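Local coordinates for putative hemin transport system, substrate-binding protein (Burkholderia cenocepacia J2315, PDB 5GIZ) that binds heme in the periplasm as the substrate-binding component of a bacterial heme-uptake system and probably delivers it to the inner-membrane transporter, at residues F154-N157 with A163-A166. Sequence-based numbering, arbitrary orientation.
Sequences FVLN and ALVA
Leu164 packs against two consecutive side chains of the opposing strand, Leu156 and Asn157, both lying alongside it and pointing the same way. The methyl contact is between Leu156 CD2 and Leu164 CD2, 4.0 Å apart. Asn157 meets the same leucine with its amide: OD1 comes within 3.3 Å of Leu164 CB, while ND2 lies beside Leu164 CD2 at 3.7 Å. With CG placed between its backbone N and carbonyl carbon (chi1 66°), Asn157 brings the amide alongside the leucine. A nearly straight backbone bond, Leu164 N to Asn157 O at 2.7 Å, fastens this end.

Residues 154-157 and 163-166 are the two arms of a beta hairpin in the C-terminal lobe of a periplasmic binding protein. The short segments run antiparallel but strongly inclined, 129° between their directions. A classic beta bulge sets Leu156 and Asn157 together opposite Leu164: Leu156 has a helix-like backbone conformation, Leu164 O accepts from Leu156 N, and Leu164 N bonds to the second bulge residue, Asn157. Farther along Ala166 N bonds to Phe154 O. Beyond that bond a water bridges Phe154 N and Ala166 O, continuing the link between the arms.

Phe154 turns the edge of its ring to Ala166, CD2 approaching CB at 4.0 Å near the ring plane. The extended first torsion (chi1 -178°) sends the ring to the side where Tyr191 and Ala172 lie, residues that contact heme in the heme-bound protein; in this apo chain Phe154 probably helps to back that site. Val155 and Val165 form a non-hydrogen-bonded pair on the other face of the sheet. There Val155 CG1 reaches Ala163 CB at 4.1 Å, and its CG2 faces Val165 CG1 more loosely; Val207 and Ile209 of the neighbouring strand 206-210 pack against Val155.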
# COMPACT_ATOMS: atom_id res chain seq x y z
N PHE A 154 12.38 -1.56 -7.28
CA PHE A 154 11.36 -2.27 -6.53
C PHE A 154 10.91 -3.54 -7.23
O PHE A 154 10.40 -3.48 -8.32
CB PHE A 154 10.10 -1.41 -6.21
CG PHE A 154 9.10 -2.18 -5.39
CD1 PHE A 154 9.34 -2.44 -4.09
CD2 PHE A 154 7.97 -2.74 -5.97
CE1 PHE A 154 8.49 -3.21 -3.31
CE2 PHE A 154 7.11 -3.50 -5.18
CZ PHE A 154 7.38 -3.74 -3.89
N VAL A 155 11.16 -4.64 -6.57
CA VAL A 155 10.70 -5.95 -6.98
C VAL A 155 9.41 -6.28 -6.24
O VAL A 155 9.42 -6.41 -5.00
CB VAL A 155 11.73 -7.02 -6.60
CG1 VAL A 155 11.19 -8.43 -6.90
CG2 VAL A 155 13.04 -6.74 -7.36
N LEU A 156 8.35 -6.55 -7.01
CA LEU A 156 7.10 -7.03 -6.43
C LEU A 156 7.18 -8.53 -6.14
O LEU A 156 6.86 -8.98 -5.06
CB LEU A 156 5.94 -6.75 -7.38
CG LEU A 156 4.55 -7.16 -6.85
CD1 LEU A 156 4.25 -6.47 -5.52
CD2 LEU A 156 3.49 -6.87 -7.89
N ASN A 157 7.60 -9.27 -7.16
CA ASN A 157 7.65 -10.71 -7.08
C ASN A 157 8.52 -11.26 -8.20
O ASN A 157 9.11 -10.50 -9.01
CB ASN A 157 6.22 -11.30 -7.13
CG ASN A 157 5.52 -11.06 -8.45
OD1 ASN A 157 6.08 -11.30 -9.51
ND2 ASN A 157 4.27 -10.61 -8.38
N ALA A 163 12.30 -11.24 -12.24
CA ALA A 163 11.62 -10.35 -11.31
C ALA A 163 10.57 -9.53 -12.04
O ALA A 163 10.79 -9.10 -13.20
CB ALA A 163 12.61 -9.40 -10.67
N LEU A 164 9.47 -9.26 -11.36
CA LEU A 164 8.46 -8.29 -11.82
C LEU A 164 8.72 -6.98 -11.07
O LEU A 164 8.73 -6.99 -9.84
CB LEU A 164 7.07 -8.84 -11.52
CG LEU A 164 5.90 -8.03 -12.07
CD1 LEU A 164 5.78 -8.28 -13.57
CD2 LEU A 164 4.61 -8.39 -11.37
N VAL A 165 8.92 -5.89 -11.81
CA VAL A 165 9.40 -4.64 -11.22
C VAL A 165 8.49 -3.46 -11.53
O VAL A 165 7.77 -3.47 -12.52
CB VAL A 165 10.84 -4.33 -11.68
CG1 VAL A 165 11.76 -5.46 -11.24
CG2 VAL A 165 10.91 -4.12 -13.20
N ALA A 166 8.51 -2.45 -10.65
CA ALA A 166 7.63 -1.29 -10.74
C ALA A 166 8.24 -0.16 -11.58
O ALA A 166 9.36 0.27 -11.36
CB ALA A 166 7.32 -0.78 -9.36
O HOH W 1 11.54 -0.15 -9.56